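Local coordinates for protein cryptic loci regulator 2 (Schizosaccharomyces pombe 972h-, PDB 5IKJ) that promotes transcriptional silencing upstream of histone deacetylases and is required for nucleosome positioning at heterochromatic loci and for the silencing function of the SHREC repressor complex, at residues A[62-65]-A[66-70]; A[146-149]-A[150-153]; A[184-187]-A[188-192]. One frame throughout, in Å; residues are numbered along the deposited sequence.

Contact 1 of 3, residues A[62-65]-A[66-70]; sequences LLAQ and HVFGG
Val67 and Leu63 meet one turn apart at the C-terminal end of helix 50-67, where the chain leaves the helix through a glycine pair in a C-terminal turn closed by a 6→1 backbone bond. Backbone bonds run through the last turn. Val67 N reaches Leu63 O at 2.8 Å, almost straight at 172°, and Phe68 N reaches Ala64 O at 2.9 Å although Phe68 itself has left helical angles. Leu63 O also accepts from His66 N, which sits above the carbonyl plane, so two donors grip that oxygen; the bond from His66 N to Leu62 O is weak. Beyond Phe68 the chain folds back, and Gly70 N closes the six-residue turn on Gln65 O at 2.9 Å, with a weak bond from Gly69 N to His66 O inside it. A CB on Gly69 would lie only 2.4 Å from Gln65 O, which makes glycine a natural residue there.

The ring of His66 stacks on Tyr191 of helix 183-195, and its NE2 is hydrogen-bonded to Glu225 of helix 214-237.

Apolar contacts follow the buried side. Leu63 and Val67 lie side by side, pointing the same way, over Ile194 of helix 183-195; Val67 and Phe68 also pack against side chains of another protein chain. Phe68 CG stands beside its own backbone N (chi1 -56°), which brings the ring back alongside the preceding turn, with CD2 3.5 Å from Ala64 O. The tightest apolar pair joins Leu63 CD1 to Val67 CG2 at 3.6 Å.

Contact 2 of 3, residues A[146-149]-A[150-153]; sequences SLPT and NYQL
Thr149 and Asn150 form the corner of a tight turn, and Tyr151 closes it; these three residues carry most of the contact. The closing bond runs from Tyr151 N to Pro148 O at 3.0 Å and is moderately bent. Asn150, at phi 75° and psi 10°, supplies the left-handed third position of this turn, a place that asparagine tolerates better than most residues with a side chain.

The side chains of Thr149 and Asn150 cross obliquely on the outside of the bend. Thr149 CG2 lies anti to its own backbone N, beside the carbonyl carbon, and this carries the methyl forward to 3.1 Å from Asn150 OD1. Two carbonyls of the bend find partners outside it: Asn150 O accepts from Trp27 NE1, and Thr149 O, at the crest, is hydrogen-bonded to Ser20 OG.

Tyr151 turns the other way, into the buried side. With CG beside the backbone N that donates the closing bond (chi1 -81°), the ring is brought back under the turn, and its edge meets Pro148 O, 3.5 Å from CD1. The same CD1 packs against Pro148 CB at 3.7 Å, and the hydroxyl at the far end is hydrogen-bonded to Asp21 OD1. Further along, Leu147 and Leu153 cross at about a right angle, with Leu147 CD1 4.1 Å from Leu153 CB. The buried side of the turn rests on helix 183-195 beside the zinc site, Pro148 on Phe186 and Leu190 and Tyr151 on the zinc ligand His189. Altogether this is a type II beta turn, leading from the loop after strand 143-144 into strand 152-156, the central strand of a three-stranded antiparallel sheet.

Contact 3 of 3, residues A[184-187]-A[188-192]; sequences NDFL and HHLYW. With ZN (zinc ion), chain C.
His189 binds the zinc ion through ND1 at 2.1 Å, one turn beyond Phe186 on helix 183-195; Cys204, Cys206 and Cys209 complete a site of three cysteines and one histidine. The other ring nitrogen, His189 NE2, is hydrogen-bonded to Asp21 OD2, a second-shell carboxylate that together with the zinc bond probably fixes the rotation of the imidazole, and may strengthen it as a ligand. Trp192 CE3 stands over one face of the His189 ring, toward its rim, 3.7 Å above the plane.

The helix behind the ligand is held by regular backbone bonds. Leu190 N meets Phe186 O at 2.8 Å, and Tyr191 N meets Leu187 O at the same 2.8 Å.

Outward from these bonds comes the packing. Phe186 CG is anti to its backbone N (chi1 167°), which swings the ring forward along the helix until one face lies against Leu190. There Leu190 CB makes a CH-pi contact 3.9 Å from the centroid of the Phe186 ring, offset toward the rim, while Leu190 CD1 touches Phe186 CZ at 3.8 Å. Replacing Phe186 by an alanine would probably open a gap over Leu190 CB and strip the packing that this ring gives to Tyr55 and Cys59 of helix 50-67. On the neighbouring flank Leu187 CD2 meets Leu190 CD2 at 3.9 Å, and His188 CD2 passes 3.5 Å from Asn184 O. The chemistry implies a helix with two duties: an apolar flank packs against helix 50-67, while His189 ties the same helix to a zinc whose other ligands come from the segment beyond it.

All three contacts are partly buried, but they sit in different settings. Contact 1, the end of helix 50-67, and contact 3, the middle of helix 183-195, lie on two helices that pack on each other: Leu62 meets Leu187 and Leu63 meets Leu190. Contact 1 ends its helix through backbone bonds and glycines and packs against another protein chain, whereas contact 3 stays helical and adds a metal ligand. Contact 2 is a turn feeding a sheet, farthest from the centre of the chain, with Thr149 exposed at its crest; its buried side rests on contact 3. Asp21 bonds both Tyr151 and His189, linking the turn to the zinc site. Contacts 1 and 2 do not touch.

Contact 1 of 3, residues A[62-65]-A[66-70]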
# COMPACT_ATOMS: atom_id res chain seq x y z
N LEU A 62 -1.52 -14.78 14.25
CA LEU A 62 -0.81 -14.41 13.03
C LEU A 62 -1.77 -14.29 11.85
O LEU A 62 -1.60 -13.42 11.00
CB LEU A 62 0.29 -15.42 12.74
CG LEU A 62 1.38 -15.47 13.82
CD1 LEU A 62 2.32 -16.64 13.62
CD2 LEU A 62 2.16 -14.16 13.85
N LEU A 63 -2.78 -15.16 11.79
CA LEU A 63 -3.84 -14.97 10.81
C LEU A 63 -4.51 -13.61 11.00
O LEU A 63 -4.67 -12.84 10.04
CB LEU A 63 -4.87 -16.09 10.92
CG LEU A 63 -6.02 -16.04 9.91
CD1 LEU A 63 -5.49 -16.06 8.49
CD2 LEU A 63 -7.00 -17.19 10.13
N ALA A 64 -4.88 -13.28 12.24
CA ALA A 64 -5.53 -12.00 12.51
C ALA A 64 -4.64 -10.84 12.10
O ALA A 64 -5.11 -9.87 11.49
CB ALA A 64 -5.89 -11.90 13.99
N GLN A 65 -3.35 -10.90 12.44
CA GLN A 65 -2.42 -9.85 12.05
C GLN A 65 -2.20 -9.81 10.54
O GLN A 65 -1.74 -8.79 10.02
CB GLN A 65 -1.09 -10.03 12.77
CG GLN A 65 -1.19 -9.85 14.28
CD GLN A 65 0.07 -10.29 15.01
OE1 GLN A 65 1.04 -10.73 14.39
NE2 GLN A 65 0.06 -10.17 16.33
N HIS A 66 -2.53 -10.89 9.84
CA HIS A 66 -2.40 -10.90 8.38
C HIS A 66 -3.65 -10.34 7.73
O HIS A 66 -3.57 -9.43 6.89
CB HIS A 66 -2.13 -12.33 7.90
CG HIS A 66 -1.48 -12.40 6.55
ND1 HIS A 66 -1.00 -13.58 6.03
CD2 HIS A 66 -1.25 -11.45 5.62
CE1 HIS A 66 -0.48 -13.35 4.83
NE2 HIS A 66 -0.62 -12.07 4.56
N VAL A 67 -4.82 -10.86 8.09
CA VAL A 67 -6.06 -10.44 7.45
C VAL A 67 -6.38 -8.99 7.79
O VAL A 67 -6.81 -8.21 6.94
CB VAL A 67 -7.22 -11.37 7.83
CG1 VAL A 67 -8.45 -11.07 6.97
CG2 VAL A 67 -6.82 -12.82 7.67
N PHE A 68 -6.18 -8.61 9.06
CA PHE A 68 -6.46 -7.26 9.52
C PHE A 68 -5.20 -6.41 9.62
O PHE A 68 -5.20 -5.41 10.35
CB PHE A 68 -7.19 -7.30 10.86
CG PHE A 68 -8.46 -8.11 10.83
CD1 PHE A 68 -9.51 -7.73 10.01
CD2 PHE A 68 -8.60 -9.24 11.61
CE1 PHE A 68 -10.68 -8.46 9.98
CE2 PHE A 68 -9.77 -9.98 11.58
CZ PHE A 68 -10.81 -9.59 10.76
N GLY A 69 -4.14 -6.78 8.92
CA GLY A 69 -2.91 -6.02 8.93
C GLY A 69 -2.10 -6.20 7.66
O GLY A 69 -2.32 -5.50 6.67
N GLY A 70 -1.17 -7.15 7.68
CA GLY A 70 -0.31 -7.40 6.54
C GLY A 70 0.94 -6.53 6.55
O GLY A 70 1.00 -5.48 7.18

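Contact 2 of 3, residues A[146-149]-A[150-153]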
# COMPACT_ATOMS: atom_id res chain seq x y z
N SER A 146 -11.09 -23.61 16.25
CA SER A 146 -10.98 -25.00 15.83
C SER A 146 -10.10 -25.06 14.59
O SER A 146 -10.08 -24.12 13.79
CB SER A 146 -12.36 -25.60 15.53
OG SER A 146 -12.25 -26.86 14.90
N LEU A 147 -9.38 -26.17 14.45
CA LEU A 147 -8.62 -26.39 13.23
C LEU A 147 -9.58 -26.57 12.06
O LEU A 147 -10.72 -27.02 12.24
CB LEU A 147 -7.73 -27.61 13.37
CG LEU A 147 -6.48 -27.46 14.24
CD1 LEU A 147 -5.87 -28.82 14.52
CD2 LEU A 147 -5.46 -26.55 13.57
N PRO A 148 -9.15 -26.22 10.84
CA PRO A 148 -10.03 -26.42 9.69
C PRO A 148 -10.48 -27.87 9.59
O PRO A 148 -9.70 -28.79 9.84
CB PRO A 148 -9.16 -26.01 8.49
CG PRO A 148 -8.05 -25.19 9.08
CD PRO A 148 -7.83 -25.70 10.46
N THR A 149 -11.75 -28.06 9.24
CA THR A 149 -12.33 -29.39 9.14
C THR A 149 -11.39 -30.34 8.40
O THR A 149 -10.82 -29.99 7.37
CB THR A 149 -13.68 -29.33 8.43
OG1 THR A 149 -14.61 -28.58 9.23
CG2 THR A 149 -14.25 -30.72 8.18
N ASN A 150 -11.24 -31.54 8.95
CA ASN A 150 -10.47 -32.66 8.39
C ASN A 150 -8.96 -32.48 8.51
O ASN A 150 -8.21 -33.27 7.91
CB ASN A 150 -10.82 -32.91 6.92
CG ASN A 150 -12.16 -33.60 6.75
OD1 ASN A 150 -13.01 -33.56 7.64
ND2 ASN A 150 -12.35 -34.25 5.61
N TYR A 151 -8.48 -31.50 9.27
CA TYR A 151 -7.06 -31.39 9.59
C TYR A 151 -6.79 -31.97 10.97
O TYR A 151 -7.59 -31.78 11.90
CB TYR A 151 -6.59 -29.94 9.53
CG TYR A 151 -6.29 -29.45 8.12
CD1 TYR A 151 -7.31 -29.00 7.29
CD2 TYR A 151 -4.99 -29.43 7.63
CE1 TYR A 151 -7.04 -28.55 6.01
CE2 TYR A 151 -4.72 -28.98 6.35
CZ TYR A 151 -5.75 -28.54 5.55
OH TYR A 151 -5.48 -28.10 4.27
N GLN A 152 -5.67 -32.68 11.10
CA GLN A 152 -5.31 -33.36 12.34
C GLN A 152 -3.88 -33.00 12.72
O GLN A 152 -2.98 -33.09 11.89
CB GLN A 152 -5.46 -34.88 12.20
CG GLN A 152 -5.23 -35.65 13.50
CD GLN A 152 -6.27 -35.35 14.55
OE1 GLN A 152 -5.95 -34.87 15.64
NE2 GLN A 152 -7.53 -35.63 14.24
N LEU A 153 -3.69 -32.59 13.97
CA LEU A 153 -2.39 -32.20 14.48
C LEU A 153 -1.71 -33.37 15.17
O LEU A 153 -2.37 -34.26 15.71
CB LEU A 153 -2.53 -31.03 15.45
CG LEU A 153 -1.24 -30.43 16.04
CD1 LEU A 153 -0.43 -29.73 14.96
CD2 LEU A 153 -1.58 -29.48 17.17

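Contact 3 of 3, residues A[184-187]-A[188-192]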
# COMPACT_ATOMS: atom_id res chain seq x y z
N ASN A 184 4.37 -22.52 10.86
CA ASN A 184 4.66 -21.44 9.92
C ASN A 184 4.33 -21.84 8.49
O ASN A 184 3.87 -21.00 7.71
CB ASN A 184 6.14 -21.05 10.04
CG ASN A 184 6.55 -20.77 11.48
OD1 ASN A 184 7.11 -21.64 12.15
ND2 ASN A 184 6.27 -19.57 11.96
N ASP A 185 4.55 -23.11 8.13
CA ASP A 185 4.23 -23.55 6.78
C ASP A 185 2.72 -23.66 6.58
O ASP A 185 2.20 -23.31 5.51
CB ASP A 185 4.90 -24.90 6.50
CG ASP A 185 6.41 -24.77 6.35
OD1 ASP A 185 6.90 -23.65 6.12
OD2 ASP A 185 7.10 -25.81 6.46
N PHE A 186 1.99 -24.13 7.60
CA PHE A 186 0.54 -24.22 7.50
C PHE A 186 -0.09 -22.84 7.36
O PHE A 186 -1.12 -22.70 6.68
CB PHE A 186 -0.03 -24.93 8.72
CG PHE A 186 -1.52 -24.79 8.85
CD1 PHE A 186 -2.37 -25.37 7.93
CD2 PHE A 186 -2.07 -24.07 9.90
CE1 PHE A 186 -3.75 -25.24 8.05
CE2 PHE A 186 -3.44 -23.94 10.03
CZ PHE A 186 -4.28 -24.52 9.10
N LEU A 187 0.50 -21.82 7.98
CA LEU A 187 -0.14 -20.51 8.03
C LEU A 187 -0.45 -19.98 6.64
O LEU A 187 -1.51 -19.38 6.42
CB LEU A 187 0.74 -19.52 8.79
CG LEU A 187 0.37 -19.24 10.24
CD1 LEU A 187 1.35 -18.24 10.82
CD2 LEU A 187 -1.06 -18.71 10.38
N HIS A 188 0.45 -20.19 5.68
CA HIS A 188 0.21 -19.68 4.33
C HIS A 188 -0.99 -20.36 3.70
O HIS A 188 -1.79 -19.71 3.02
CB HIS A 188 1.47 -19.87 3.48
CG HIS A 188 2.62 -19.01 3.91
ND1 HIS A 188 2.72 -17.68 3.58
CD2 HIS A 188 3.71 -19.30 4.66
CE1 HIS A 188 3.82 -17.18 4.10
NE2 HIS A 188 4.44 -18.14 4.76
N HIS A 189 -1.14 -21.67 3.91
CA HIS A 189 -2.34 -22.35 3.43
C HIS A 189 -3.57 -21.91 4.20
O HIS A 189 -4.64 -21.71 3.61
CB HIS A 189 -2.16 -23.87 3.54
CG HIS A 189 -3.16 -24.65 2.75
ND1 HIS A 189 -3.10 -24.78 1.38
CD2 HIS A 189 -4.26 -25.34 3.15
CE1 HIS A 189 -4.11 -25.51 0.96
NE2 HIS A 189 -4.83 -25.87 2.01
N LEU A 190 -3.45 -21.75 5.52
CA LEU A 190 -4.56 -21.23 6.31
C LEU A 190 -5.01 -19.88 5.78
O LEU A 190 -6.22 -19.63 5.65
CB LEU A 190 -4.14 -21.10 7.78
CG LEU A 190 -5.20 -20.52 8.72
CD1 LEU A 190 -6.43 -21.41 8.78
CD2 LEU A 190 -4.63 -20.30 10.12
N TYR A 191 -4.07 -18.99 5.48
CA TYR A 191 -4.41 -17.66 4.98
C TYR A 191 -5.09 -17.74 3.62
O TYR A 191 -5.99 -16.94 3.32
CB TYR A 191 -3.15 -16.81 4.91
CG TYR A 191 -3.36 -15.43 4.34
CD1 TYR A 191 -3.89 -14.40 5.12
CD2 TYR A 191 -3.01 -15.14 3.03
CE1 TYR A 191 -4.07 -13.14 4.60
CE2 TYR A 191 -3.19 -13.88 2.50
CZ TYR A 191 -3.72 -12.88 3.29
OH TYR A 191 -3.90 -11.62 2.77
N TRP A 192 -4.69 -18.70 2.79
CA TRP A 192 -5.35 -18.90 1.50
C TRP A 192 -6.77 -19.39 1.68
O TRP A 192 -7.67 -19.02 0.91
CB TRP A 192 -4.54 -19.88 0.65
CG TRP A 192 -5.23 -20.29 -0.62
CD1 TRP A 192 -5.28 -19.60 -1.79
CD2 TRP A 192 -5.95 -21.51 -0.84
NE1 TRP A 192 -5.99 -20.30 -2.73
CE2 TRP A 192 -6.42 -21.48 -2.17
CE3 TRP A 192 -6.25 -22.62 -0.04
CZ2 TRP A 192 -7.17 -22.51 -2.72
CZ3 TRP A 192 -7.00 -23.64 -0.59
CH2 TRP A 192 -7.45 -23.58 -1.92
ZN ZN C . -1.60 -23.99 0.14